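Local coordinates for ribosomal protein L11 methyltransferase (Lactobacillus delbrueckii subsp. bulgaricus ATCC BAA-365, PDB 3GRZ) that probably trimethylates lysine residues of ribosomal protein L11 with S-adenosyl-L-methionine as methyl donor, this fragment being its C-terminal, cofactor-binding part, at residues B[72-77]-B[128-133]; B[77-82]-B[109-114]; B[167-172]-B[177-182]. All blocks are in the same frame, centred on the assembly; numbering follows the deposited sequence.

Contact 1: residues B[72-77]-B[128-133]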
loop_
_atom_site.group_PDB
_atom_site.type_symbol
_atom_site.label_atom_id
_atom_site.label_comp_id
_atom_site.label_asym_id
_atom_site.label_seq_id
_atom_site.Cartn_x
_atom_site.Cartn_y
_atom_site.Cartn_z
ATOM N N GLY B 72 12.798 -3.523 -15.100
ATOM C CA GLY B 72 11.549 -4.265 -15.334
ATOM C C GLY B 72 10.793 -4.627 -14.068
ATOM O O GLY B 72 9.770 -5.295 -14.138
ATOM N N ILE B 73 11.297 -4.196 -12.906
ATOM C CA ILE B 73 10.728 -4.593 -11.602
ATOM C C ILE B 73 9.192 -4.399 -11.516
ATOM O O ILE B 73 8.466 -5.332 -11.155
ATOM C CB ILE B 73 11.486 -3.908 -10.392
ATOM C CG1 ILE B 73 10.870 -4.271 -9.038
ATOM C CG2 ILE B 73 11.558 -2.377 -10.525
ATOM C CD1 ILE B 73 11.006 -5.711 -8.664
ATOM N N LEU B 74 8.714 -3.207 -11.886
ATOM C CA LEU B 74 7.288 -2.904 -11.785
ATOM C C LEU B 74 6.448 -3.672 -12.810
ATOM O O LEU B 74 5.344 -4.120 -12.488
ATOM C CB LEU B 74 7.030 -1.404 -11.868
ATOM C CG LEU B 74 7.709 -0.485 -10.841
ATOM C CD1 LEU B 74 7.330 0.965 -11.098
ATOM C CD2 LEU B 74 7.392 -0.885 -9.396
ATOM N N ALA B 75 6.977 -3.859 -14.022
ATOM C CA ALA B 75 6.298 -4.686 -15.035
ATOM C C ALA B 75 6.153 -6.119 -14.529
ATOM O O ALA B 75 5.089 -6.723 -14.652
ATOM C CB ALA B 75 7.056 -4.655 -16.370
ATOM N N ILE B 76 7.218 -6.642 -13.931
ATOM C CA ILE B 76 7.213 -8.002 -13.377
ATOM C C ILE B 76 6.213 -8.144 -12.212
ATOM O O ILE B 76 5.454 -9.099 -12.147
ATOM C CB ILE B 76 8.642 -8.419 -12.933
ATOM C CG1 ILE B 76 9.532 -8.605 -14.174
ATOM C CG2 ILE B 76 8.632 -9.711 -12.077
ATOM C CD1 ILE B 76 11.040 -8.494 -13.863
ATOM N N ALA B 77 6.234 -7.185 -11.300
ATOM C CA ALA B 77 5.321 -7.178 -10.173
ATOM C C ALA B 77 3.867 -7.073 -10.615
ATOM O O ALA B 77 3.012 -7.774 -10.088
ATOM C CB ALA B 77 5.660 -6.045 -9.269
ATOM N N LEU B 128 -4.077 0.928 -16.732
ATOM C CA LEU B 128 -3.119 1.351 -15.719
ATOM C C LEU B 128 -1.786 1.745 -16.359
ATOM O O LEU B 128 -1.149 0.946 -17.045
ATOM C CB LEU B 128 -2.946 0.257 -14.661
ATOM C CG LEU B 128 -2.047 0.577 -13.464
ATOM C CD1 LEU B 128 -2.760 1.542 -12.538
ATOM C CD2 LEU B 128 -1.689 -0.703 -12.720
ATOM N N ILE B 129 -1.385 2.995 -16.167
ATOM C CA ILE B 129 -0.090 3.447 -16.640
ATOM C C ILE B 129 0.775 3.720 -15.407
ATOM O O ILE B 129 0.361 4.446 -14.510
ATOM C CB ILE B 129 -0.205 4.690 -17.571
ATOM C CG1 ILE B 129 -1.010 4.323 -18.830
ATOM C CG2 ILE B 129 1.190 5.223 -17.927
ATOM C CD1 ILE B 129 -1.248 5.468 -19.810
ATOM N N VAL B 130 1.952 3.094 -15.348
ATOM C CA VAL B 130 2.834 3.198 -14.186
ATOM C C VAL B 130 4.152 3.795 -14.654
ATOM O O VAL B 130 4.660 3.419 -15.719
ATOM C CB VAL B 130 3.100 1.804 -13.516
ATOM C CG1 VAL B 130 3.942 1.959 -12.273
ATOM C CG2 VAL B 130 1.798 1.099 -13.163
ATOM N N ALA B 131 4.702 4.731 -13.878
ATOM C CA ALA B 131 5.966 5.382 -14.240
ATOM C C ALA B 131 6.736 5.814 -13.003
ATOM O O ALA B 131 6.302 6.718 -12.294
ATOM C CB ALA B 131 5.707 6.586 -15.150
ATOM N N ASN B 132 7.855 5.139 -12.734
ATOM C CA ASN B 132 8.788 5.549 -11.696
ATOM C C ASN B 132 9.985 6.182 -12.370
ATOM O O ASN B 132 11.004 5.533 -12.610
ATOM C CB ASN B 132 9.218 4.362 -10.814
ATOM C CG ASN B 132 10.134 4.773 -9.674
ATOM O OD1 ASN B 132 10.283 5.952 -9.369
ATOM N ND2 ASN B 132 10.756 3.797 -9.044
ATOM N N ILE B 133 9.839 7.457 -12.700
ATOM C CA ILE B 133 10.872 8.202 -13.400
ATOM C C ILE B 133 10.892 9.623 -12.821
ATOM O O ILE B 133 9.952 10.044 -12.128
ATOM C CB ILE B 133 10.652 8.206 -14.954
ATOM C CG1 ILE B 133 9.258 8.715 -15.312
ATOM C CG2 ILE B 133 10.865 6.799 -15.566
ATOM C CD1 ILE B 133 8.845 8.519 -16.786
#
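Asn132 plays two roles at this contact: its amide ND2 gives a hydrogen bond to the hydroxyl OG1 of Thr46, while its CB lies 3.9 Å from CD1 of Leu74. CG stands anti to the backbone N (chi1 -177°), which carries the amide on past the leucine instead of into it. Leu74 lies crosswise to Asn132, and only one methyl of the leucine does the touching. That same CD1 also meets CG1 of Val130, at 3.7 Å, so a single methyl bridges two residues of the strand whose side chains project from the same face. Strand 126-132 runs in the sheet next to strand 63-67, and helix 73-80 follows that neighbour through a glycine-rich turn, the strand-turn-helix of a Rossmann-like methyltransferase. Gly72 occupies the N-cap position, and Ile76 N returns a bond to Gly72 O at 2.9 Å. Ala50 and Met51 of helix 44-57 also pack on Leu74, while Ala131 points to the opposite face of the strand, against helix 135-145. Asn132 is predicted to bind S-adenosyl-L-methionine, and its side chain comes within about 4 Å of that of Thr47, for which the same is predicted.

Contact 2: residues B[77-82]-B[109-114]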
loop_
_atom_site.group_PDB
_atom_site.type_symbol
_atom_site.label_atom_id
_atom_site.label_comp_id
_atom_site.label_asym_id
_atom_site.label_seq_id
_atom_site.Cartn_x
_atom_site.Cartn_y
_atom_site.Cartn_z
ATOM N N ALA B 77 6.234 -7.185 -11.300
ATOM C CA ALA B 77 5.321 -7.178 -10.173
ATOM C C ALA B 77 3.867 -7.073 -10.615
ATOM O O ALA B 77 3.012 -7.774 -10.088
ATOM C CB ALA B 77 5.660 -6.045 -9.269
ATOM N N ALA B 78 3.598 -6.214 -11.597
ATOM C CA ALA B 78 2.255 -6.094 -12.152
ATOM C C ALA B 78 1.783 -7.423 -12.729
ATOM O O ALA B 78 0.639 -7.820 -12.496
ATOM C CB ALA B 78 2.203 -4.989 -13.217
ATOM N N HIS B 79 2.672 -8.119 -13.455
ATOM C CA HIS B 79 2.341 -9.423 -14.061
ATOM C C HIS B 79 1.972 -10.431 -12.977
ATOM O O HIS B 79 0.960 -11.130 -13.081
ATOM C CB HIS B 79 3.506 -9.942 -14.925
ATOM C CG HIS B 79 3.207 -11.212 -15.655
ATOM N ND1 HIS B 79 3.309 -12.456 -15.065
ATOM C CD2 HIS B 79 2.817 -11.432 -16.932
ATOM C CE1 HIS B 79 2.982 -13.386 -15.944
ATOM N NE2 HIS B 79 2.682 -12.793 -17.084
ATOM N N LYS B 80 2.795 -10.494 -11.936
ATOM C CA LYS B 80 2.576 -11.435 -10.830
ATOM C C LYS B 80 1.290 -11.123 -10.047
ATOM O O LYS B 80 0.611 -12.035 -9.566
ATOM C CB LYS B 80 3.780 -11.434 -9.899
ATOM C CG LYS B 80 4.958 -12.213 -10.469
ATOM C CD LYS B 80 6.255 -11.771 -9.836
ATOM C CE LYS B 80 7.394 -12.727 -10.151
ATOM N NZ LYS B 80 7.106 -14.130 -9.750
ATOM N N LEU B 81 0.950 -9.835 -9.969
ATOM C CA LEU B 81 -0.273 -9.382 -9.296
ATOM C C LEU B 81 -1.539 -9.547 -10.131
ATOM O O LEU B 81 -2.616 -9.129 -9.712
ATOM C CB LEU B 81 -0.131 -7.934 -8.813
ATOM C CG LEU B 81 0.826 -7.762 -7.628
ATOM C CD1 LEU B 81 1.059 -6.297 -7.330
ATOM C CD2 LEU B 81 0.342 -8.488 -6.382
ATOM N N GLY B 82 -1.405 -10.142 -11.316
ATOM C CA GLY B 82 -2.551 -10.562 -12.099
ATOM C C GLY B 82 -2.966 -9.617 -13.205
ATOM O O GLY B 82 -4.137 -9.591 -13.561
ATOM N N TYR B 109 7.698 -14.921 -19.530
ATOM C CA TYR B 109 8.194 -14.835 -20.912
ATOM C C TYR B 109 7.270 -14.024 -21.814
ATOM O O TYR B 109 7.607 -13.754 -22.966
ATOM C CB TYR B 109 8.477 -16.241 -21.479
ATOM C CG TYR B 109 9.518 -16.974 -20.655
ATOM C CD1 TYR B 109 10.885 -16.739 -20.858
ATOM C CD2 TYR B 109 9.146 -17.849 -19.634
ATOM C CE1 TYR B 109 11.842 -17.373 -20.089
ATOM C CE2 TYR B 109 10.113 -18.496 -18.853
ATOM C CZ TYR B 109 11.452 -18.244 -19.088
ATOM O OH TYR B 109 12.420 -18.863 -18.328
ATOM N N ASP B 110 6.130 -13.595 -21.262
ATOM C CA ASP B 110 5.099 -12.884 -22.026
ATOM C C ASP B 110 4.904 -11.403 -21.702
ATOM O O ASP B 110 3.864 -10.843 -22.029
ATOM C CB ASP B 110 3.744 -13.613 -21.933
ATOM C CG ASP B 110 3.187 -13.676 -20.513
ATOM O OD1 ASP B 110 3.865 -13.267 -19.551
ATOM O OD2 ASP B 110 2.058 -14.168 -20.359
ATOM N N ILE B 111 5.880 -10.764 -21.060
ATOM C CA ILE B 111 5.832 -9.307 -20.945
ATOM C C ILE B 111 6.278 -8.695 -22.275
ATOM O O ILE B 111 7.374 -8.990 -22.751
ATOM C CB ILE B 111 6.683 -8.766 -19.771
ATOM C CG1 ILE B 111 6.011 -9.117 -18.434
ATOM C CG2 ILE B 111 6.857 -7.239 -19.897
ATOM C CD1 ILE B 111 6.838 -8.825 -17.180
ATOM N N ALA B 112 5.430 -7.862 -22.874
ATOM C CA ALA B 112 5.784 -7.171 -24.119
ATOM C C ALA B 112 6.725 -6.014 -23.839
ATOM O O ALA B 112 6.555 -5.291 -22.861
ATOM C CB ALA B 112 4.542 -6.675 -24.837
ATOM N N LEU B 113 7.720 -5.846 -24.707
ATOM C CA LEU B 113 8.734 -4.813 -24.543
ATOM C C LEU B 113 8.781 -3.910 -25.761
ATOM O O LEU B 113 8.699 -4.383 -26.893
ATOM C CB LEU B 113 10.116 -5.436 -24.293
ATOM C CG LEU B 113 10.255 -6.393 -23.095
ATOM C CD1 LEU B 113 11.558 -7.186 -23.177
ATOM C CD2 LEU B 113 10.180 -5.648 -21.778
ATOM N N GLN B 114 8.889 -2.608 -25.533
ATOM C CA GLN B 114 9.050 -1.684 -26.638
ATOM C C GLN B 114 10.121 -0.660 -26.310
ATOM O O GLN B 114 10.082 -0.014 -25.256
ATOM C CB GLN B 114 7.724 -1.026 -27.013
ATOM C CG GLN B 114 7.766 -0.171 -28.288
ATOM C CD GLN B 114 6.393 0.336 -28.682
ATOM O OE1 GLN B 114 5.381 -0.158 -28.191
ATOM N NE2 GLN B 114 6.349 1.328 -29.560
#
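The polar part of this contact is one weak hydrogen bond, from His79 NE2 to Asp110 OD1. Its length of 2.8 Å looks good, but the N-H...O angle is only 116°, so the N-H points well aside from the oxygen. OD1 meets the ring obliquely, whereas OD2 of Asp110 lies in the ring plane at its edge, farther off at 3.6 Å from NE2. Ring and carboxylate planes are turned 66° apart, and the two side chains are set nearly perpendicular. Asp110 reaches the imidazole by tucking CG between its own backbone N and carbonyl carbon (chi1 63°).

The apolar part is looser. Ile111 brings CD1 to 4.2 Å from His79 CB and its CG1 obliquely toward the ring, touching the root of the histidine while the aspartate takes its end. Replacing His79 by an alanine would keep CB but remove the imidazole, which would probably cost Asp110 its weak bond and leave Ile111 CG1 less covered.

Backbone bonds finish the helix: Gly82, with positive phi, closes a Schellman motif, its N lying 3.1 Å from His79 O. Just before it, Leu81 O accepts a bond from Arg10 NE of the second subunit.

Helix 73-80 thus meets the turn that leads into strand 112-115, the outermost strand at one end of the sheet within this chain. His79 also touches Val86 of the adjoining strand 85-90, while Tyr109, just ahead of Asp110, and Leu113 in the strand both pack on helix 93-105.

Contact 3: residues B[167-172]-B[177-182]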
loop_
_atom_site.group_PDB
_atom_site.type_symbol
_atom_site.label_atom_id
_atom_site.label_comp_id
_atom_site.label_asym_id
_atom_site.label_seq_id
_atom_site.Cartn_x
_atom_site.Cartn_y
_atom_site.Cartn_z
ATOM N N LYS B 167 4.830 21.550 -9.474
ATOM C CA LYS B 167 4.866 21.503 -10.939
ATOM C C LYS B 167 4.104 20.299 -11.488
ATOM O O LYS B 167 3.387 20.425 -12.481
ATOM C CB LYS B 167 6.310 21.501 -11.456
ATOM C CG LYS B 167 7.012 22.855 -11.364
ATOM C CD LYS B 167 8.510 22.724 -11.612
ATOM C CE LYS B 167 8.885 23.016 -13.061
ATOM N NZ LYS B 167 9.034 24.478 -13.309
ATOM N N ILE B 168 4.263 19.142 -10.832
ATOM C CA ILE B 168 3.524 17.922 -11.179
ATOM C C ILE B 168 2.009 18.113 -10.945
ATOM O O ILE B 168 1.189 17.831 -11.829
ATOM C CB ILE B 168 4.053 16.676 -10.391
ATOM C CG1 ILE B 168 5.549 16.421 -10.685
ATOM C CG2 ILE B 168 3.198 15.443 -10.691
ATOM C CD1 ILE B 168 5.851 15.937 -12.078
ATOM N N GLU B 169 1.653 18.617 -9.764
ATOM C CA GLU B 169 0.250 18.884 -9.426
ATOM C C GLU B 169 -0.441 19.841 -10.401
ATOM O O GLU B 169 -1.587 19.626 -10.770
ATOM C CB GLU B 169 0.130 19.419 -7.999
ATOM C CG GLU B 169 0.317 18.359 -6.920
ATOM C CD GLU B 169 0.167 18.893 -5.498
ATOM O OE1 GLU B 169 0.431 20.092 -5.261
ATOM O OE2 GLU B 169 -0.200 18.098 -4.610
ATOM N N GLN B 170 0.272 20.881 -10.824
ATOM C CA GLN B 170 -0.265 21.885 -11.742
ATOM C C GLN B 170 -0.480 21.289 -13.129
ATOM O O GLN B 170 -1.551 21.451 -13.709
ATOM C CB GLN B 170 0.667 23.095 -11.802
ATOM C CG GLN B 170 0.024 24.376 -12.311
ATOM C CD GLN B 170 1.057 25.435 -12.679
ATOM O OE1 GLN B 170 1.960 25.747 -11.895
ATOM N NE2 GLN B 170 0.930 25.989 -13.882
ATOM N N ALA B 171 0.523 20.566 -13.631
ATOM C CA ALA B 171 0.421 19.851 -14.916
ATOM C C ALA B 171 -0.680 18.785 -14.965
ATOM O O ALA B 171 -1.338 18.631 -15.997
ATOM C CB ALA B 171 1.753 19.259 -15.302
ATOM N N LEU B 172 -0.890 18.070 -13.856
ATOM C CA LEU B 172 -1.999 17.111 -13.756
ATOM C C LEU B 172 -3.367 17.818 -13.838
ATOM O O LEU B 172 -4.247 17.394 -14.590
ATOM C CB LEU B 172 -1.880 16.266 -12.474
ATOM C CG LEU B 172 -0.795 15.174 -12.444
ATOM C CD1 LEU B 172 -0.527 14.685 -11.011
ATOM C CD2 LEU B 172 -1.138 14.004 -13.362
ATOM N N PHE B 177 -6.504 15.771 -14.576
ATOM C CA PHE B 177 -6.242 14.597 -13.751
ATOM C C PHE B 177 -6.312 14.986 -12.281
ATOM O O PHE B 177 -5.871 16.070 -11.899
ATOM C CB PHE B 177 -4.871 13.990 -14.083
ATOM C CG PHE B 177 -4.843 13.254 -15.390
ATOM C CD1 PHE B 177 -5.368 11.976 -15.490
ATOM C CD2 PHE B 177 -4.303 13.846 -16.529
ATOM C CE1 PHE B 177 -5.357 11.285 -16.698
ATOM C CE2 PHE B 177 -4.294 13.167 -17.744
ATOM C CZ PHE B 177 -4.821 11.886 -17.827
ATOM N N GLN B 178 -6.871 14.103 -11.465
ATOM C CA GLN B 178 -6.884 14.299 -10.028
ATOM C C GLN B 178 -5.962 13.289 -9.329
ATOM O O GLN B 178 -5.642 12.236 -9.892
ATOM C CB GLN B 178 -8.311 14.177 -9.494
ATOM C CG GLN B 178 -8.927 12.799 -9.649
ATOM C CD GLN B 178 -10.391 12.762 -9.274
ATOM O OE1 GLN B 178 -11.140 13.702 -9.546
ATOM N NE2 GLN B 178 -10.814 11.665 -8.662
ATOM N N ILE B 179 -5.558 13.627 -8.104
ATOM C CA ILE B 179 -4.740 12.770 -7.254
ATOM C C ILE B 179 -5.659 12.137 -6.213
ATOM O O ILE B 179 -6.241 12.830 -5.374
ATOM C CB ILE B 179 -3.605 13.574 -6.564
ATOM C CG1 ILE B 179 -2.675 14.195 -7.611
ATOM C CG2 ILE B 179 -2.829 12.697 -5.576
ATOM C CD1 ILE B 179 -1.643 15.188 -7.035
ATOM N N ASP B 180 -5.798 10.819 -6.298
ATOM C CA ASP B 180 -6.610 10.049 -5.384
ATOM C C ASP B 180 -5.836 9.697 -4.115
ATOM O O ASP B 180 -6.427 9.491 -3.051
ATOM C CB ASP B 180 -7.073 8.761 -6.065
ATOM C CG ASP B 180 -7.809 9.013 -7.365
ATOM O OD1 ASP B 180 -8.480 10.057 -7.505
ATOM O OD2 ASP B 180 -7.726 8.148 -8.251
ATOM N N LEU B 181 -4.514 9.600 -4.247
ATOM C CA LEU B 181 -3.640 9.200 -3.145
ATOM C C LEU B 181 -2.244 9.762 -3.351
ATOM O O LEU B 181 -1.656 9.628 -4.418
ATOM C CB LEU B 181 -3.592 7.678 -2.996
ATOM C CG LEU B 181 -2.588 7.086 -1.991
ATOM C CD1 LEU B 181 -2.980 7.337 -0.514
ATOM C CD2 LEU B 181 -2.410 5.611 -2.239
ATOM N N LYS B 182 -1.748 10.426 -2.318
ATOM C CA LYS B 182 -0.411 10.979 -2.288
ATOM C C LYS B 182 0.364 10.248 -1.193
ATOM O O LYS B 182 -0.106 10.112 -0.063
ATOM C CB LYS B 182 -0.479 12.478 -2.007
ATOM C CG LYS B 182 0.880 13.156 -1.884
ATOM C CD LYS B 182 0.733 14.668 -1.712
ATOM C CE LYS B 182 0.446 15.056 -0.260
ATOM N NZ LYS B 182 0.112 16.507 -0.117
#
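Leu172 faces two residues of the strand at once, crossing both Phe177 and Ile179 at about a right angle. Its two methyls divide the work: CD2 lies 3.8 Å from Phe177 CB, and CD1 comes to 4.1 Å from Ile179 CG1. Side chain to side chain, the phenylalanine meets the leucine through CB; the ring leads away, its edge lying near Leu172 O, and the side chain packs on Leu145 and Ile193. Ile179, with CG1 anti to its carbonyl carbon (chi1 -61°), extends CD1 toward the helix, where it touches Glu169 CG at 3.7 Å, again crosswise; here it is the aliphatic part of the glutamate that makes the closest approach.

Between the backbones, Phe177 N bonds to Leu172 O at 2.8 Å, with an N-H...O angle of 153°. The axes of helix 167-172 and strand 177-179 pass 8.1 Å apart. At Asp180 and Leu181, which both face Ala192, a classic beta bulge breaks the strand, and Lys182 beyond it pairs with a strand of the second subunit.

With Glu169 OE2 and Lys182 NZ held 4.8 Å apart, charge attraction probably adds little, and helix and edge strand are joined mainly by aliphatic packing of Leu172, Ile179 and the glutamate stem, with one backbone bond.

How the contacts relate
Contact 1 is the core of the three, centred about 2 Å from the centre of the chain, while contact 2 lies at the surface and contact 3, partly buried, is farthest out. Contacts 1 and 2 use successive turns of helix 73-80 and share Ala77; they touch where Ile111 CD1 packs 3.7 Å from Ala75 O. Contact 3, on the opposite side of the chain's centre from contact 2, meets the other outermost strand of the same sheet. Chemistry follows place: methyl packing beside a residue predicted to bind the cofactor in contact 1, a weak histidine-aspartate bond in contact 2, aliphatic packing with a backbone bond in contact 3. The second subunit reaches contacts 2 and 3.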